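Local coordinates for DNA-entry nuclease (Competence-specific nuclease) (Streptococcus agalactiae ILRI112, PDB 4QGO), which is a nuclease of the DNA/RNA non-specific endonuclease family, with a beta-beta-alpha (His-Me finger) catalytic domain, and probably cleaves DNA without sequence specificity, at residues 69-81 against 116-129. The protein carries 1 engineered substitution. Residues are numbered along the deposited sequence; the frame is centred on the assembly and turned at random. Where two conformers were deposited one is given.
Sequences MLDRTIRQYQNRR and YALAGNFKGWDASV. With SO4 (sulfate ion), chain E.
Ala-117 O, in the short helix 116-119, is gripped from opposite faces of its carbonyl plane. Gln-76 N reaches Ala-117 O at 2.9 Å on a nearly straight bond (171°), and Arg-75 NH1 comes to the same oxygen at 3.0 Å. A bend at chi2 (80°) brings the Arg-75 guanidinium round to the oxygen; its NE meanwhile forms a salt bridge with Asp-165, tying the loop to helix 153-165. Further along, Asn-121 N, from the type I turn Ala-119 to Phe-122, donates to Ile-74 O at 3.0 Å. A water bridges Asp-71 O and Leu-118 O, and a second joins Arg-72 O and Arg-75 O to Asn-121 ND2. Beside these polar links Ile-74 lies alongside Phe-122, Ile-74 CG2 to Phe-122 CB 3.9 Å, while Leu-70 leans on Leu-118.

At the other end two side chains meet the Tyr-116 ring. Gln-76 comes obliquely, its CG 3.4 Å from Tyr-116 CE2, and Arg-80 lays CG over a ring face and slides on across it in a cation-pi contact, Arg-80 CZ 4.1 Å from the centroid. Arg-80 NH2 then bonds Ala-127 O in the carbonyl plane at 2.8 Å, while Val-129 CG1 sits over the other guanidinium face. Tyr-116 OH and Arg-81 N both bind a sulfate, probably from the crystallisation liquor. The irregular chain leaving strand 66-70 of the central antiparallel sheet is thus fastened to helix 116-119 and the turns that follow it, within a nuclease of the beta-beta-alpha fold.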
ATOM      1  N   MET A  69      -1.802   3.919 -14.602  1.00  4.88           N
ATOM      2  CA  MET A  69      -3.069   3.786 -15.296  1.00  5.25           C
ATOM      3  C   MET A  69      -3.138   2.343 -15.711  1.00  6.46           C
ATOM      4  O   MET A  69      -2.279   1.864 -16.452  1.00  6.64           O
ATOM      5  CB  MET A  69      -3.157   4.691 -16.527  1.00  7.37           C
ATOM      6  CG  MET A  69      -4.387   4.413 -17.393  1.00  7.97           C
ATOM      7  SD  MET A  69      -5.952   4.796 -16.555  1.00 16.70           S
ATOM      8  CE  MET A  69      -5.830   6.556 -16.411  1.00 23.15           C
ATOM      9  N   LEU A  70      -4.129   1.651 -15.172  1.00  6.40           N
ATOM     10  CA  LEU A  70      -4.233   0.210 -15.305  1.00  7.15           C
ATOM     11  C   LEU A  70      -5.331  -0.185 -16.270  1.00  8.86           C
ATOM     12  O   LEU A  70      -6.423   0.371 -16.247  1.00  8.52           O
ATOM     13  CB  LEU A  70      -4.518  -0.424 -13.938  1.00  7.14           C
ATOM     14  CG  LEU A  70      -3.529  -0.143 -12.800  1.00  5.17           C
ATOM     15  CD1 LEU A  70      -4.056  -0.696 -11.471  1.00  7.22           C
ATOM     16  CD2 LEU A  70      -2.153  -0.722 -13.107  1.00  6.25           C
ATOM     17  N   ASP A  71      -5.028  -1.164 -17.114  1.00  7.88           N
ATOM     18  CA  ASP A  71      -6.037  -1.788 -17.954  1.00  8.19           C
ATOM     19  C   ASP A  71      -5.539  -3.173 -18.364  1.00  7.59           C
ATOM     20  O   ASP A  71      -4.464  -3.614 -17.927  1.00  8.15           O
ATOM     21  CB  ASP A  71      -6.423  -0.905 -19.164  1.00  8.02           C
ATOM     22  CG  ASP A  71      -5.271  -0.670 -20.134  1.00 11.45           C
ATOM     23  OD1 ASP A  71      -4.398  -1.550 -20.296  1.00 10.08           O
ATOM     24  OD2 ASP A  71      -5.246   0.409 -20.763  1.00 12.35           O
ATOM     25  N   ARG A  72      -6.311  -3.859 -19.193  1.00  7.71           N
ATOM     26  CA  ARG A  72      -5.976  -5.237 -19.532  1.00 10.31           C
ATOM     27  C   ARG A  72      -4.691  -5.398 -20.325  1.00  9.97           C
ATOM     28  O   ARG A  72      -4.174  -6.511 -20.423  1.00 10.94           O
ATOM     29  CB  ARG A  72      -7.139  -5.916 -20.255  1.00 14.84           C
ATOM     30  CG  ARG A  72      -8.239  -6.338 -19.303  1.00 23.97           C
ATOM     31  CD  ARG A  72      -9.244  -7.239 -19.974  1.00 28.07           C
ATOM     32  NE  ARG A  72      -9.030  -8.640 -19.639  1.00 41.26           N
ATOM     33  CZ  ARG A  72     -10.004  -9.541 -19.557  1.00 56.14           C
ATOM     34  NH1 ARG A  72     -11.263  -9.184 -19.783  1.00 37.50           N
ATOM     35  NH2 ARG A  72      -9.719 -10.797 -19.245  1.00 28.08           N
ATOM     36  N   THR A  73      -4.171  -4.310 -20.894  1.00  8.34           N
ATOM     37  CA  THR A  73      -2.923  -4.406 -21.653  1.00  7.49           C
ATOM     38  C   THR A  73      -1.682  -4.619 -20.787  1.00 10.09           C
ATOM     39  O   THR A  73      -0.650  -5.059 -21.292  1.00 11.69           O
ATOM     40  CB  THR A  73      -2.676  -3.194 -22.592  1.00  9.91           C
ATOM     41  OG1 THR A  73      -2.352  -2.028 -21.816  1.00 11.25           O
ATOM     42  CG2 THR A  73      -3.897  -2.918 -23.474  1.00 14.63           C
ATOM     43  N   ILE A  74      -1.760  -4.301 -19.494  1.00  7.71           N
ATOM     44  CA  ILE A  74      -0.613  -4.515 -18.611  1.00  7.61           C
ATOM     45  C   ILE A  74      -0.905  -5.459 -17.445  1.00  7.86           C
ATOM     46  O   ILE A  74      -0.016  -5.781 -16.661  1.00  8.12           O
ATOM     47  CB  ILE A  74       0.012  -3.190 -18.103  1.00  5.92           C
ATOM     48  CG1 ILE A  74      -0.967  -2.403 -17.227  1.00  9.51           C
ATOM     49  CG2 ILE A  74       0.481  -2.348 -19.279  1.00  8.52           C
ATOM     50  CD1 ILE A  74      -0.309  -1.212 -16.532  1.00  9.32           C
ATOM     51  N   ARG A  75      -2.152  -5.915 -17.360  1.00  6.45           N
ATOM     52  CA  ARG A  75      -2.570  -6.926 -16.411  1.00  6.95           C
ATOM     53  C   ARG A  75      -1.771  -8.210 -16.614  1.00  8.91           C
ATOM     54  O   ARG A  75      -1.553  -8.645 -17.750  1.00  9.92           O
ATOM     55  CB  ARG A  75      -4.065  -7.189 -16.612  1.00  8.33           C
ATOM     56  CG  ARG A  75      -4.668  -8.247 -15.712  1.00  9.11           C
ATOM     57  CD  ARG A  75      -5.003  -7.750 -14.309  1.00  9.12           C
ATOM     58  NE  ARG A  75      -5.869  -8.736 -13.664  1.00 10.18           N
ATOM     59  CZ  ARG A  75      -5.441  -9.815 -13.014  1.00  9.08           C
ATOM     60  NH1 ARG A  75      -4.143 -10.046 -12.853  1.00  9.03           N
ATOM     61  NH2 ARG A  75      -6.332 -10.666 -12.513  1.00 11.58           N
ATOM     62  N   GLN A  76      -1.326  -8.804 -15.513  1.00  7.46           N
ATOM     63  CA  GLN A  76      -0.527 -10.021 -15.564  1.00  9.04           C
ATOM     64  C   GLN A  76      -1.236 -11.159 -14.838  1.00  8.15           C
ATOM     65  O   GLN A  76      -1.314 -11.174 -13.605  1.00  8.71           O
ATOM     66  CB  GLN A  76       0.856  -9.755 -14.964  1.00 10.00           C
ATOM     67  CG  GLN A  76       1.753 -10.979 -14.817  1.00  9.11           C
ATOM     68  CD  GLN A  76       2.120 -11.636 -16.136  1.00 15.90           C
ATOM     69  OE1 GLN A  76       1.286 -12.260 -16.790  1.00 14.80           O
ATOM     70  NE2 GLN A  76       3.385 -11.511 -16.522  1.00 31.75           N
ATOM     71  N   TYR A  77      -1.749 -12.114 -15.615  1.00 10.01           N
ATOM     72  CA  TYR A  77      -2.479 -13.258 -15.069  1.00 10.01           C
ATOM     73  C   TYR A  77      -1.536 -14.404 -14.745  1.00  9.33           C
ATOM     74  O   TYR A  77      -1.873 -15.279 -13.946  1.00 11.83           O
ATOM     75  CB  TYR A  77      -3.548 -13.731 -16.065  1.00  8.15           C
ATOM     76  CG  TYR A  77      -4.636 -12.716 -16.319  1.00  9.28           C
ATOM     77  CD1 TYR A  77      -5.588 -12.443 -15.346  1.00 10.31           C
ATOM     78  CD2 TYR A  77      -4.713 -12.043 -17.529  1.00 11.80           C
ATOM     79  CE1 TYR A  77      -6.600 -11.512 -15.574  1.00 10.83           C
ATOM     80  CE2 TYR A  77      -5.709 -11.116 -17.767  1.00 11.20           C
ATOM     81  CZ  TYR A  77      -6.649 -10.857 -16.785  1.00 10.85           C
ATOM     82  OH  TYR A  77      -7.638  -9.924 -17.025  1.00 12.02           O
ATOM     83  N   GLN A  78      -0.349 -14.384 -15.349  1.00  9.31           N
ATOM     84  CA  GLN A  78       0.571 -15.515 -15.229  1.00 10.37           C
ATOM     85  C   GLN A  78       1.482 -15.359 -14.034  1.00 13.72           C
ATOM     86  O   GLN A  78       1.592 -14.280 -13.450  1.00 13.70           O
ATOM     87  CB  GLN A  78       1.419 -15.664 -16.490  1.00 11.25           C
ATOM     88  CG  GLN A  78       0.621 -15.720 -17.768  1.00 13.01           C
ATOM     89  CD  GLN A  78       1.440 -16.247 -18.924  1.00 12.66           C
ATOM     90  OE1 GLN A  78       1.960 -15.480 -19.735  1.00 20.99           O
ATOM     91  NE2 GLN A  78       1.567 -17.569 -19.003  1.00 16.24           N
ATOM     92  N   ASN A  79       2.126 -16.452 -13.658  1.00 13.13           N
ATOM     93  CA  ASN A  79       3.172 -16.394 -12.663  1.00 13.79           C
ATOM     94  C   ASN A  79       4.460 -15.884 -13.287  1.00 14.42           C
ATOM     95  O   ASN A  79       4.643 -15.966 -14.509  1.00 17.58           O
ATOM     96  CB  ASN A  79       3.406 -17.780 -12.081  1.00 15.87           C
ATOM     97  CG  ASN A  79       2.263 -18.236 -11.214  1.00 15.77           C
ATOM     98  OD1 ASN A  79       1.555 -17.418 -10.618  1.00 19.21           O
ATOM     99  ND2 ASN A  79       2.072 -19.543 -11.130  1.00 15.44           N
ATOM    100  N   ARG A  80       5.346 -15.354 -12.451  1.00 17.14           N
ATOM    101  CA  ARG A  80       6.696 -15.014 -12.895  1.00 24.75           C
ATOM    102  C   ARG A  80       7.372 -16.250 -13.480  1.00 28.15           C
ATOM    103  O   ARG A  80       7.222 -17.351 -12.953  1.00 28.70           O
ATOM    104  CB  ARG A  80       7.533 -14.474 -11.737  1.00 26.49           C
ATOM    105  CG  ARG A  80       7.100 -13.106 -11.241  1.00 22.63           C
ATOM    106  CD  ARG A  80       8.165 -12.483 -10.348  1.00 33.61           C
ATOM    107  NE  ARG A  80       7.755 -11.187  -9.807  1.00 19.93           N
ATOM    108  CZ  ARG A  80       6.994 -11.039  -8.727  1.00 22.07           C
ATOM    109  NH1 ARG A  80       6.544 -12.109  -8.084  1.00 32.41           N
ATOM    110  NH2 ARG A  80       6.676  -9.826  -8.293  1.00 19.21           N
ATOM    111  N   ARG A  81       8.110 -16.057 -14.569  1.00 30.09           N
ATOM    112  CA  ARG A  81       8.768 -17.163 -15.259  1.00 31.12           C
ATOM    113  C   ARG A  81      10.025 -17.616 -14.521  1.00 42.07           C
ATOM    114  O   ARG A  81      10.479 -16.958 -13.584  1.00 43.19           O
ATOM    115  CB  ARG A  81       9.111 -16.769 -16.697  1.00 39.41           C
ATOM    116  N   TYR A 116       2.186  -7.035  -8.671  1.00  8.29           N
ATOM    117  CA  TYR A 116       2.612  -7.764  -9.848  1.00  8.33           C
ATOM    118  C   TYR A 116       1.435  -8.081 -10.761  1.00  8.34           C
ATOM    119  O   TYR A 116       1.516  -7.898 -11.974  1.00  7.56           O
ATOM    120  CB  TYR A 116       3.319  -9.065  -9.426  1.00  9.04           C
ATOM    121  CG  TYR A 116       3.797  -9.892 -10.600  1.00 10.28           C
ATOM    122  CD1 TYR A 116       4.930  -9.525 -11.308  1.00 15.09           C
ATOM    123  CD2 TYR A 116       3.099 -11.024 -11.013  1.00 12.17           C
ATOM    124  CE1 TYR A 116       5.371 -10.262 -12.388  1.00 15.26           C
ATOM    125  CE2 TYR A 116       3.543 -11.772 -12.087  1.00 14.87           C
ATOM    126  CZ  TYR A 116       4.673 -11.377 -12.773  1.00 17.54           C
ATOM    127  OH  TYR A 116       5.125 -12.106 -13.852  1.00 22.88           O
ATOM    128  N   ALA A 117       0.336  -8.557 -10.187  1.00  7.91           N
ATOM    129  CA  ALA A 117      -0.807  -8.944 -11.009  1.00  8.37           C
ATOM    130  C   ALA A 117      -1.406  -7.754 -11.760  1.00  7.44           C
ATOM    131  O   ALA A 117      -2.014  -7.917 -12.812  1.00  8.43           O
ATOM    132  CB  ALA A 117      -1.870  -9.621 -10.157  1.00 11.60           C
ATOM    133  N   LEU A 118      -1.235  -6.553 -11.218  1.00  6.74           N
ATOM    134  CA  LEU A 118      -1.857  -5.378 -11.819  1.00  6.08           C
ATOM    135  C   LEU A 118      -1.051  -4.786 -12.968  1.00  7.47           C
ATOM    136  O   LEU A 118      -1.624  -4.264 -13.923  1.00  9.12           O
ATOM    137  CB  LEU A 118      -2.138  -4.301 -10.763  1.00  7.95           C
ATOM    138  CG  LEU A 118      -3.085  -4.719  -9.646  1.00  8.96           C
ATOM    139  CD1 LEU A 118      -3.213  -3.594  -8.621  1.00  8.81           C
ATOM    140  CD2 LEU A 118      -4.454  -5.091 -10.209  1.00 10.95           C
ATOM    141  N   ALA A 119       0.275  -4.888 -12.896  1.00  7.54           N
ATOM    142  CA  ALA A 119       1.099  -4.161 -13.848  1.00  8.12           C
ATOM    143  C   ALA A 119       2.287  -4.954 -14.368  1.00  9.42           C
ATOM    144  O   ALA A 119       3.155  -4.402 -15.055  1.00 10.88           O
ATOM    145  CB  ALA A 119       1.560  -2.900 -13.217  1.00 10.42           C
ATOM    146  N   GLY A 120       2.311  -6.246 -14.053  1.00  8.92           N
ATOM    147  CA  GLY A 120       3.430  -7.097 -14.420  1.00  9.56           C
ATOM    148  C   GLY A 120       3.687  -7.265 -15.909  1.00 13.74           C
ATOM    149  O   GLY A 120       4.743  -7.761 -16.298  1.00 19.53           O
ATOM    150  N   ASN A 121       2.737  -6.856 -16.747  0.65  9.33           N
ATOM    151  CA  ASN A 121       2.923  -6.945 -18.192  0.65 11.38           C
ATOM    152  C   ASN A 121       3.298  -5.600 -18.831  0.65 12.02           C
ATOM    153  O   ASN A 121       3.299  -5.469 -20.057  0.65 12.73           O
ATOM    154  CB  ASN A 121       1.671  -7.531 -18.856  0.65 12.14           C
ATOM    155  CG  ASN A 121       1.972  -8.204 -20.180  0.65 14.44           C
ATOM    156  OD1 ASN A 121       3.054  -8.758 -20.373  0.65 17.48           O
ATOM    157  ND2 ASN A 121       1.013  -8.157 -21.100  0.65 15.09           N
ATOM    158  N   PHE A 122       3.622  -4.606 -18.001  1.00  9.90           N
ATOM    159  CA  PHE A 122       4.013  -3.292 -18.499  1.00 10.67           C
ATOM    160  C   PHE A 122       5.453  -3.375 -18.979  1.00 10.16           C
ATOM    161  O   PHE A 122       6.354  -3.705 -18.210  1.00 10.48           O
ATOM    162  CB  PHE A 122       3.867  -2.223 -17.402  1.00 12.83           C
ATOM    163  CG  PHE A 122       4.317  -0.840 -17.825  1.00 10.29           C
ATOM    164  CD1 PHE A 122       3.879  -0.287 -19.015  1.00 12.21           C
ATOM    165  CD2 PHE A 122       5.174  -0.098 -17.021  1.00 11.34           C
ATOM    166  CE1 PHE A 122       4.291   0.981 -19.406  1.00 13.07           C
ATOM    167  CE2 PHE A 122       5.588   1.174 -17.404  1.00 10.84           C
ATOM    168  CZ  PHE A 122       5.148   1.712 -18.593  1.00 13.76           C
ATOM    169  N   LYS A 123       5.653  -3.080 -20.259  1.00 13.69           N
ATOM    170  CA  LYS A 123       6.949  -3.220 -20.911  1.00 16.09           C
ATOM    171  C   LYS A 123       8.048  -2.396 -20.250  1.00 10.64           C
ATOM    172  O   LYS A 123       7.899  -1.187 -20.061  1.00 16.40           O
ATOM    173  CB  LYS A 123       6.828  -2.836 -22.390  1.00 22.61           C
ATOM    174  CG  LYS A 123       8.126  -2.949 -23.171  1.00 32.07           C
ATOM    175  CD  LYS A 123       8.697  -4.352 -23.076  1.00 28.87           C
ATOM    176  N   GLY A 124       9.137  -3.067 -19.884  1.00 14.17           N
ATOM    177  CA  GLY A 124      10.324  -2.399 -19.376  1.00 16.34           C
ATOM    178  C   GLY A 124      10.366  -2.219 -17.867  1.00 15.11           C
ATOM    179  O   GLY A 124      11.383  -1.818 -17.302  1.00 17.55           O
ATOM    180  N   TRP A 125       9.254  -2.508 -17.207  1.00 11.73           N
ATOM    181  CA  TRP A 125       9.152  -2.271 -15.772  1.00 11.65           C
ATOM    182  C   TRP A 125       9.679  -3.424 -14.932  1.00 13.96           C
ATOM    183  O   TRP A 125       9.422  -4.597 -15.223  1.00 15.85           O
ATOM    184  CB  TRP A 125       7.693  -1.985 -15.414  1.00 12.92           C
ATOM    185  CG  TRP A 125       7.451  -1.641 -13.980  1.00 11.66           C
ATOM    186  CD1 TRP A 125       7.956  -0.573 -13.296  1.00  9.90           C
ATOM    187  CD2 TRP A 125       6.604  -2.344 -13.066  1.00  7.86           C
ATOM    188  NE1 TRP A 125       7.491  -0.581 -12.000  1.00  8.91           N
ATOM    189  CE2 TRP A 125       6.654  -1.654 -11.836  1.00  7.75           C
ATOM    190  CE3 TRP A 125       5.804  -3.484 -13.171  1.00  9.25           C
ATOM    191  CZ2 TRP A 125       5.940  -2.076 -10.712  1.00  6.96           C
ATOM    192  CZ3 TRP A 125       5.092  -3.901 -12.061  1.00  8.28           C
ATOM    193  CH2 TRP A 125       5.174  -3.200 -10.838  1.00  7.72           C
ATOM    194  N   ASP A 126      10.408  -3.088 -13.873  1.00 11.90           N
ATOM    195  CA  ASP A 126      10.891  -4.100 -12.951  1.00 13.00           C
ATOM    196  C   ASP A 126       9.729  -4.559 -12.065  1.00 11.57           C
ATOM    197  O   ASP A 126       9.364  -3.899 -11.089  1.00 10.86           O
ATOM    198  CB  ASP A 126      12.068  -3.547 -12.137  1.00 14.39           C
ATOM    199  CG  ASP A 126      12.631  -4.550 -11.154  1.00 12.98           C
ATOM    200  OD1 ASP A 126      12.142  -5.698 -11.109  1.00 15.13           O
ATOM    201  OD2 ASP A 126      13.572  -4.182 -10.420  1.00 15.86           O
ATOM    202  N   ALA A 127       9.140  -5.697 -12.428  1.00 12.87           N
ATOM    203  CA  ALA A 127       7.985  -6.229 -11.717  1.00 13.65           C
ATOM    204  C   ALA A 127       8.403  -7.229 -10.642  1.00 21.17           C
ATOM    205  O   ALA A 127       7.562  -7.927 -10.075  1.00 21.70           O
ATOM    206  CB  ALA A 127       7.013  -6.882 -12.702  1.00 17.15           C
ATOM    207  N   SER A 128       9.701  -7.284 -10.358  1.00 17.14           N
ATOM    208  CA  SER A 128      10.233  -8.254  -9.402  1.00 20.12           C
ATOM    209  C   SER A 128      10.031  -7.861  -7.944  1.00 24.59           C
ATOM    210  O   SER A 128       9.679  -6.723  -7.623  1.00 17.39           O
ATOM    211  CB  SER A 128      11.724  -8.485  -9.649  1.00 19.66           C
ATOM    212  OG  SER A 128      12.490  -7.405  -9.143  1.00 18.37           O
ATOM    213  N   VAL A 129      10.299  -8.813  -7.055  1.00 20.95           N
ATOM    214  CA  VAL A 129      10.170  -8.589  -5.622  1.00 20.78           C
ATOM    215  C   VAL A 129      11.331  -7.769  -5.076  1.00 17.01           C
ATOM    216  O   VAL A 129      11.388  -7.471  -3.887  1.00 20.73           O
ATOM    217  CB  VAL A 129      10.084  -9.929  -4.854  1.00 26.80           C
ATOM    218  CG1 VAL A 129       8.798 -10.659  -5.214  1.00 33.27           C
ATOM    219  CG2 VAL A 129      11.297 -10.799  -5.165  1.00 29.99           C
TER
HETATM  220  S   SO4 E 303       8.539 -12.250 -15.345  0.70 47.40           S
HETATM  221  O1  SO4 E 303       9.198 -12.677 -14.115  0.70 45.16           O
HETATM  222  O2  SO4 E 303       7.503 -11.267 -15.028  0.70 24.55           O
HETATM  223  O3  SO4 E 303       9.521 -11.648 -16.243  0.70 57.04           O
HETATM  224  O4  SO4 E 303       7.939 -13.412 -15.996  0.70 30.28           O
HETATM  225  O   HOH W   1      -4.096  -3.856 -14.997  1.00  9.64           O
HETATM  226  O   HOH W   2      -1.745  -7.886 -20.332  1.00 16.41           O